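Long-range contacts in uncharacterized protein (Bacteroides ovatus, PDB 4DQA), which is of unknown function but carries a concanavalin A-like lectin/glucanase domain and probably binds carbohydrate: residues Gly197-Glu205 with Tyr212-Thr220; Leu175-Glu184 with Arg277-Val288. One frame throughout, in Å; residues are numbered along the deposited sequence.

Interaction 1 of 2, residues Gly197-Glu205 with Tyr212-Thr220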
# COMPACT_ATOMS: atom_id res chain seq x y z
N GLY A 197 31.27 -10.01 -17.16
CA GLY A 197 32.47 -9.68 -16.41
C GLY A 197 32.50 -8.27 -15.86
O GLY A 197 33.53 -7.83 -15.35
N ILE A 198 31.37 -7.57 -15.94
CA ILE A 198 31.30 -6.20 -15.47
C ILE A 198 30.32 -6.07 -14.30
O ILE A 198 30.66 -5.48 -13.27
CB ILE A 198 30.85 -5.23 -16.59
CG1 ILE A 198 31.86 -5.23 -17.73
CG2 ILE A 198 30.71 -3.83 -16.04
CD1 ILE A 198 33.24 -4.81 -17.32
N THR A 199 29.12 -6.61 -14.46
CA THR A 199 28.08 -6.46 -13.46
C THR A 199 27.97 -7.72 -12.59
O THR A 199 27.56 -8.77 -13.05
CB THR A 199 26.73 -6.20 -14.14
OG1 THR A 199 26.85 -5.02 -14.94
CG2 THR A 199 25.63 -6.02 -13.12
N PRO A 200 28.32 -7.61 -11.30
CA PRO A 200 28.26 -8.77 -10.40
C PRO A 200 26.87 -9.36 -10.32
O PRO A 200 25.89 -8.63 -10.53
CB PRO A 200 28.72 -8.19 -9.06
CG PRO A 200 29.52 -6.99 -9.43
CD PRO A 200 28.83 -6.41 -10.62
N LYS A 201 26.81 -10.65 -10.01
CA LYS A 201 25.57 -11.44 -10.08
C LYS A 201 24.45 -10.91 -9.20
O LYS A 201 23.28 -11.17 -9.45
CB LYS A 201 25.84 -12.88 -9.65
CG LYS A 201 26.26 -13.02 -8.18
CD LYS A 201 26.64 -14.45 -7.78
CE LYS A 201 27.13 -14.47 -6.31
NZ LYS A 201 27.54 -15.81 -5.78
N ASP A 202 24.83 -10.16 -8.17
CA ASP A 202 23.89 -9.67 -7.17
C ASP A 202 23.67 -8.16 -7.22
O ASP A 202 23.09 -7.56 -6.28
CB ASP A 202 24.26 -10.17 -5.76
CG ASP A 202 25.75 -10.03 -5.41
OD1 ASP A 202 26.53 -9.38 -6.14
OD2 ASP A 202 26.18 -10.62 -4.38
N TYR A 203 24.03 -7.53 -8.35
CA TYR A 203 23.86 -6.08 -8.53
C TYR A 203 22.69 -5.77 -9.45
O TYR A 203 22.65 -6.22 -10.60
CB TYR A 203 25.14 -5.47 -9.10
CG TYR A 203 26.17 -5.12 -8.05
CD1 TYR A 203 26.52 -6.03 -7.07
CD2 TYR A 203 26.76 -3.88 -8.03
CE1 TYR A 203 27.45 -5.71 -6.08
CE2 TYR A 203 27.69 -3.55 -7.05
CZ TYR A 203 28.03 -4.48 -6.09
OH TYR A 203 28.95 -4.16 -5.12
N LEU A 204 21.74 -5.01 -8.94
CA LEU A 204 20.63 -4.53 -9.75
C LEU A 204 21.11 -3.67 -10.90
O LEU A 204 22.00 -2.84 -10.76
CB LEU A 204 19.71 -3.64 -8.94
CG LEU A 204 18.64 -4.27 -8.11
CD1 LEU A 204 18.04 -3.17 -7.25
CD2 LEU A 204 17.56 -4.89 -9.01
N GLU A 205 20.49 -3.85 -12.04
CA GLU A 205 20.92 -3.22 -13.27
C GLU A 205 19.76 -3.04 -14.20
O GLU A 205 18.87 -3.88 -14.28
CB GLU A 205 21.97 -4.11 -13.97
CG GLU A 205 22.49 -3.58 -15.28
CD GLU A 205 23.61 -4.45 -15.85
OE1 GLU A 205 23.39 -5.68 -16.07
OE2 GLU A 205 24.72 -3.92 -16.07
N TYR A 212 22.76 1.02 -16.79
CA TYR A 212 23.52 1.42 -15.62
C TYR A 212 23.14 0.52 -14.47
O TYR A 212 22.19 -0.25 -14.56
CB TYR A 212 23.29 2.90 -15.27
CG TYR A 212 21.90 3.26 -14.78
CD1 TYR A 212 20.87 3.49 -15.68
CD2 TYR A 212 21.63 3.43 -13.43
CE1 TYR A 212 19.59 3.85 -15.24
CE2 TYR A 212 20.36 3.79 -12.98
CZ TYR A 212 19.34 3.99 -13.89
OH TYR A 212 18.09 4.37 -13.44
N ARG A 213 23.91 0.59 -13.39
CA ARG A 213 23.75 -0.33 -12.28
C ARG A 213 24.01 0.32 -10.93
O ARG A 213 24.57 1.43 -10.84
CB ARG A 213 24.69 -1.52 -12.46
CG ARG A 213 26.16 -1.16 -12.42
CD ARG A 213 26.99 -2.44 -12.43
NE ARG A 213 28.43 -2.27 -12.54
CZ ARG A 213 29.22 -1.91 -11.53
NH1 ARG A 213 28.69 -1.61 -10.34
NH2 ARG A 213 30.54 -1.82 -11.74
N VAL A 214 23.57 -0.36 -9.88
CA VAL A 214 23.83 0.09 -8.52
C VAL A 214 25.26 -0.24 -8.05
O VAL A 214 26.06 -0.79 -8.83
CB VAL A 214 22.82 -0.50 -7.54
CG1 VAL A 214 21.41 -0.09 -7.98
CG2 VAL A 214 22.94 -2.03 -7.47
N THR A 215 25.58 0.10 -6.81
CA THR A 215 26.94 -0.04 -6.31
C THR A 215 27.06 -0.87 -5.01
O THR A 215 28.11 -0.90 -4.38
CB THR A 215 27.59 1.36 -6.15
OG1 THR A 215 26.77 2.16 -5.32
CG2 THR A 215 27.70 2.05 -7.50
N LYS A 216 25.98 -1.57 -4.64
CA LYS A 216 25.94 -2.46 -3.48
C LYS A 216 25.15 -3.71 -3.88
O LYS A 216 24.24 -3.59 -4.66
CB LYS A 216 25.20 -1.78 -2.33
CG LYS A 216 25.77 -0.44 -1.92
CD LYS A 216 24.98 0.15 -0.76
CE LYS A 216 23.66 0.71 -1.22
NZ LYS A 216 23.77 2.10 -1.75
N PRO A 217 25.49 -4.89 -3.30
CA PRO A 217 24.73 -6.11 -3.62
C PRO A 217 23.42 -6.25 -2.83
O PRO A 217 23.26 -5.65 -1.76
CB PRO A 217 25.69 -7.23 -3.22
CG PRO A 217 26.50 -6.64 -2.09
CD PRO A 217 26.66 -5.19 -2.43
N LEU A 218 22.50 -7.03 -3.38
CA LEU A 218 21.36 -7.52 -2.64
C LEU A 218 21.71 -8.84 -1.98
O LEU A 218 22.50 -9.63 -2.51
CB LEU A 218 20.15 -7.74 -3.55
CG LEU A 218 19.63 -6.53 -4.28
CD1 LEU A 218 18.42 -6.92 -5.10
CD2 LEU A 218 19.28 -5.42 -3.28
N LEU A 219 21.13 -9.07 -0.81
CA LEU A 219 21.18 -10.36 -0.13
C LEU A 219 20.08 -11.29 -0.63
O LEU A 219 19.07 -10.85 -1.18
CB LEU A 219 20.99 -10.16 1.38
CG LEU A 219 22.09 -9.46 2.17
CD1 LEU A 219 21.51 -9.00 3.51
CD2 LEU A 219 23.23 -10.38 2.41
N THR A 220 20.29 -12.58 -0.40
CA THR A 220 19.24 -13.57 -0.56
C THR A 220 18.38 -13.60 0.71
O THR A 220 18.77 -13.11 1.78
CB THR A 220 19.79 -15.00 -0.76
OG1 THR A 220 20.51 -15.41 0.42
CG2 THR A 220 20.70 -15.08 -1.97
O HOH W 1 22.11 -4.82 -6.03
O HOH W 2 24.40 -11.43 -2.54

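Interaction 2 of 2, residues Leu175-Glu184 with Arg277-Val288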
# COMPACT_ATOMS: atom_id res chain seq x y z
N LEU A 175 21.97 -16.46 -9.91
CA LEU A 175 22.80 -16.91 -11.01
C LEU A 175 23.47 -15.69 -11.65
O LEU A 175 23.39 -14.59 -11.11
CB LEU A 175 21.94 -17.70 -12.01
CG LEU A 175 21.37 -19.00 -11.41
CD1 LEU A 175 20.51 -19.75 -12.41
CD2 LEU A 175 22.47 -19.95 -10.90
N ASP A 176 24.14 -15.87 -12.79
CA ASP A 176 24.91 -14.77 -13.36
C ASP A 176 24.04 -13.57 -13.74
O ASP A 176 24.47 -12.43 -13.66
CB ASP A 176 25.64 -15.21 -14.64
CG ASP A 176 26.91 -16.00 -14.37
OD1 ASP A 176 27.38 -16.02 -13.23
OD2 ASP A 176 27.45 -16.57 -15.36
N ASN A 177 22.82 -13.84 -14.20
CA ASN A 177 21.92 -12.82 -14.72
C ASN A 177 20.50 -13.31 -14.41
O ASN A 177 20.12 -14.39 -14.89
CB ASN A 177 22.18 -12.68 -16.22
CG ASN A 177 21.27 -11.71 -16.90
OD1 ASN A 177 20.10 -11.56 -16.53
ND2 ASN A 177 21.80 -11.02 -17.91
N ASN A 178 19.76 -12.54 -13.61
CA ASN A 178 18.49 -12.94 -13.02
C ASN A 178 17.42 -11.92 -13.45
O ASN A 178 17.48 -10.78 -13.05
CB ASN A 178 18.63 -12.94 -11.51
CG ASN A 178 19.82 -13.77 -11.06
OD1 ASN A 178 19.72 -14.98 -10.95
ND2 ASN A 178 20.95 -13.10 -10.81
N THR A 179 16.49 -12.33 -14.31
CA THR A 179 15.48 -11.42 -14.85
C THR A 179 14.46 -11.02 -13.80
O THR A 179 13.85 -11.90 -13.18
CB THR A 179 14.71 -12.12 -15.98
OG1 THR A 179 15.62 -12.48 -17.00
CG2 THR A 179 13.65 -11.22 -16.58
N ILE A 180 14.22 -9.72 -13.63
CA ILE A 180 13.05 -9.28 -12.86
C ILE A 180 11.92 -9.05 -13.84
O ILE A 180 10.98 -9.84 -13.89
CB ILE A 180 13.33 -8.08 -12.00
CG1 ILE A 180 14.39 -8.45 -10.96
CG2 ILE A 180 12.04 -7.67 -11.24
CD1 ILE A 180 14.94 -7.24 -10.22
N MSE A 181 12.00 -8.01 -14.65
CA MSE A 181 10.92 -7.69 -15.58
C MSE A 181 11.42 -6.79 -16.72
O MSE A 181 12.30 -5.95 -16.49
CB MSE A 181 9.79 -6.98 -14.81
CG MSE A 181 10.30 -5.84 -13.91
SE MSE A 181 9.09 -5.22 -12.49
CE MSE A 181 7.63 -4.61 -13.63
N GLY A 182 10.81 -6.90 -17.90
CA GLY A 182 11.05 -5.96 -18.97
C GLY A 182 11.19 -6.61 -20.32
O GLY A 182 10.84 -7.80 -20.48
N THR A 183 11.75 -5.85 -21.25
CA THR A 183 11.87 -6.23 -22.62
C THR A 183 13.34 -6.34 -22.97
O THR A 183 14.04 -5.35 -23.12
CB THR A 183 11.15 -5.22 -23.51
OG1 THR A 183 9.79 -5.13 -23.04
CG2 THR A 183 11.17 -5.64 -24.98
N GLU A 184 13.83 -7.58 -23.07
CA GLU A 184 15.24 -7.82 -23.34
C GLU A 184 15.72 -7.13 -24.60
O GLU A 184 15.05 -7.16 -25.65
CB GLU A 184 15.51 -9.33 -23.39
CG GLU A 184 16.93 -9.73 -23.87
CD GLU A 184 18.07 -9.22 -23.02
OE1 GLU A 184 17.81 -8.75 -21.89
OE2 GLU A 184 19.23 -9.30 -23.49
N ARG A 277 17.59 -16.74 -18.47
CA ARG A 277 17.89 -15.91 -17.31
C ARG A 277 16.78 -15.89 -16.26
O ARG A 277 16.34 -14.83 -15.77
CB ARG A 277 18.29 -14.50 -17.78
CG ARG A 277 19.52 -14.52 -18.65
CD ARG A 277 19.63 -13.30 -19.55
NE ARG A 277 20.62 -13.53 -20.58
CZ ARG A 277 20.88 -12.69 -21.57
NH1 ARG A 277 20.29 -11.51 -21.61
NH2 ARG A 277 21.75 -13.04 -22.50
N PRO A 278 16.34 -17.08 -15.83
CA PRO A 278 15.25 -17.11 -14.85
C PRO A 278 15.60 -16.54 -13.48
O PRO A 278 16.71 -16.75 -12.97
CB PRO A 278 14.93 -18.59 -14.71
CG PRO A 278 16.21 -19.30 -15.13
CD PRO A 278 16.82 -18.42 -16.18
N PHE A 279 14.62 -15.88 -12.88
CA PHE A 279 14.67 -15.49 -11.50
C PHE A 279 14.36 -16.67 -10.62
O PHE A 279 13.46 -17.46 -10.93
CB PHE A 279 13.61 -14.43 -11.30
CG PHE A 279 13.62 -13.75 -9.96
CD1 PHE A 279 14.48 -12.71 -9.72
CD2 PHE A 279 12.69 -14.06 -8.99
CE1 PHE A 279 14.49 -12.06 -8.49
CE2 PHE A 279 12.68 -13.40 -7.76
CZ PHE A 279 13.57 -12.40 -7.52
N HIS A 280 15.09 -16.80 -9.50
CA HIS A 280 14.79 -17.81 -8.51
C HIS A 280 14.48 -17.13 -7.20
O HIS A 280 15.38 -16.62 -6.52
CB HIS A 280 15.96 -18.75 -8.34
CG HIS A 280 16.20 -19.59 -9.55
ND1 HIS A 280 17.01 -19.20 -10.58
CD2 HIS A 280 15.65 -20.77 -9.92
CE1 HIS A 280 17.00 -20.13 -11.52
NE2 HIS A 280 16.17 -21.08 -11.15
N GLY A 281 13.20 -17.10 -6.84
CA GLY A 281 12.76 -16.38 -5.64
C GLY A 281 11.28 -16.10 -5.70
O GLY A 281 10.55 -16.78 -6.42
N LYS A 282 10.85 -15.13 -4.92
CA LYS A 282 9.45 -14.74 -4.88
C LYS A 282 9.29 -13.29 -5.28
O LYS A 282 10.19 -12.46 -5.07
CB LYS A 282 8.88 -14.94 -3.48
CG LYS A 282 8.88 -16.38 -3.01
CD LYS A 282 8.37 -16.44 -1.57
CE LYS A 282 8.38 -17.81 -0.97
NZ LYS A 282 9.79 -18.24 -0.72
N MSE A 283 8.12 -12.96 -5.83
CA MSE A 283 7.77 -11.59 -6.13
C MSE A 283 6.38 -11.30 -5.60
O MSE A 283 5.54 -12.18 -5.48
CB MSE A 283 7.77 -11.28 -7.63
CG MSE A 283 9.10 -11.59 -8.30
SE MSE A 283 9.16 -10.71 -10.03
CE MSE A 283 10.45 -11.86 -10.91
N SER A 284 6.15 -10.03 -5.36
CA SER A 284 4.87 -9.52 -4.89
C SER A 284 4.72 -8.11 -5.40
O SER A 284 5.69 -7.38 -5.57
CB SER A 284 4.86 -9.56 -3.37
OG SER A 284 3.73 -8.90 -2.80
N GLU A 285 3.48 -7.67 -5.62
CA GLU A 285 3.22 -6.26 -5.94
C GLU A 285 4.04 -5.78 -7.13
O GLU A 285 4.69 -4.72 -7.10
CB GLU A 285 3.44 -5.36 -4.73
CG GLU A 285 2.52 -5.64 -3.58
CD GLU A 285 1.07 -5.36 -3.93
OE1 GLU A 285 0.78 -4.22 -4.36
OE2 GLU A 285 0.23 -6.29 -3.84
N VAL A 286 3.96 -6.55 -8.19
CA VAL A 286 4.66 -6.26 -9.45
C VAL A 286 3.84 -5.29 -10.29
O VAL A 286 2.67 -5.56 -10.56
CB VAL A 286 4.87 -7.55 -10.24
CG1 VAL A 286 5.51 -7.28 -11.59
CG2 VAL A 286 5.69 -8.55 -9.45
N ARG A 287 4.42 -4.16 -10.66
CA ARG A 287 3.68 -3.12 -11.38
C ARG A 287 4.47 -2.50 -12.49
O ARG A 287 5.68 -2.32 -12.38
CB ARG A 287 3.24 -2.00 -10.44
CG ARG A 287 2.61 -2.50 -9.14
CD ARG A 287 2.27 -1.32 -8.22
NE ARG A 287 1.95 -1.82 -6.88
CZ ARG A 287 2.28 -1.22 -5.76
NH1 ARG A 287 2.94 -0.07 -5.77
NH2 ARG A 287 1.94 -1.76 -4.60
N VAL A 288 3.76 -2.07 -13.53
CA VAL A 288 4.33 -1.20 -14.55
C VAL A 288 3.41 0.00 -14.65
O VAL A 288 2.19 -0.15 -14.72
CB VAL A 288 4.39 -1.86 -15.92
CG1 VAL A 288 4.93 -0.87 -16.96
CG2 VAL A 288 5.27 -3.09 -15.90
O HOH W 3 19.18 -16.88 -14.19
O HOH W 4 17.67 -15.70 -9.32
O HOH W 5 18.93 -9.81 -19.70

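Interaction 1 of 2, residues Gly197-Glu205 with Tyr212-Thr220
Leu204 and Val214 meet on the buried side of this hairpin, and here the packing is close. Val214 N donates to Leu204 O at 3.1 Å, and Val214 CG2 lies 3.9 Å from Leu204 CB. Farther along, the CG of Leu204 touches Leu218 CD1, while Ile239 and Val226 of the neighbouring strands add to the same apolar patch. A second backbone bond, Leu218 N to Asp202 O (3.0 Å), ties the far end. Between the two bonds a water, not a direct backbone bond, joins Asp202 O, Leu204 N and Lys216 O.

The Tyr203 ring, though partly exposed, is also tightly held. Its CG is anti to the carbonyl carbon (chi1 -85°), which lays the ring along Lys216 and Pro217. Pro200 CG lies 3.9 Å above one face and Lys216 C 3.7 Å above the opposite one, both toward the rim, while Val214 O sits at the edge, 3.3 Å from Tyr203 CD2. That same oxygen accepts from Arg213 NH1, a bond that steadies the guanidinium beside the ring, their planes 76° apart.

The solvent side is looser: Thr215, Lys216 and Pro217 are exposed, Pro217 CB rests against the Asp202 carboxylate, and a second water links that carboxylate to Leu218 O.

Glu205 and Arg213, an antiparallel non-hydrogen-bonded pair, are the last bridged residues at the open end of the beta hairpin formed by strands 203-208 and 212-213.

Interaction 2 of 2, residues Leu175-Glu184 with Arg277-Val288
Thr179 grips the backbone of Arg277 twice: its N and its OG1 both donate to Arg277 O, at 2.9 and 2.7 Å, arriving from opposite faces of the carbonyl plane. With OG1 anti to the carbonyl carbon (chi1 -60°), the hydroxyl stays beside its own N and can share that acceptor. Thr179 O, by contrast, is buried without a polar partner, 3.2 Å from Phe279 CB.

Among charged groups, Arg277 NH1 and Glu184 OE2 form a salt bridge whose hydrogen bond is weak (3.1 Å); a water also joins NH1 to Glu184 OE1, and Arg277 NH2 bonds Trp274 O. The aliphatic part of Arg277 crosses the Asn177 amide, Arg277 CD lying 3.5 Å from Asn177 CG, while Asn177 ND2 bonds Asp193 OD1. Another water joins Asn177 O to Pro278 O.

Of the apolar contacts, the methyl of selenomethionine Met283 lies over one face of Phe279 and near Ile180 O; that of selenomethionine Met181, in one of two conformers, reaches Val288 CG2.

Ile180 and Met181 bond to Leu189 of strand 187-190 through a classic beta bulge; strand 282-289 belongs to the large antiparallel sheet, beside strand 163-171, and Ile266 of strand 264-266 packs on Met283 and Val286.

In the fold
Both interactions lie within the concanavalin A-like domain, their centres about 14 Å apart, and interaction 1 is nested inside the chain loop that interaction 2 closes. The first is local, joining the arms of one hairpin, and is only partly buried; the second is a buried contact between segments 93 residues apart at their closest ends. Their chemistry follows suit: interaction 1 spans from an apolar underside to a polar, water-linked surface, whereas interaction 2 combines a salt bridge at one end with the packing of Met283 deeper in. Strand 187-190 relates them, pairing with strand 203-208 of the hairpin and bonding through Leu189 to Ile180 and Met181, and Leu204 CD2 touches Ile180 CD1 at 3.7 Å.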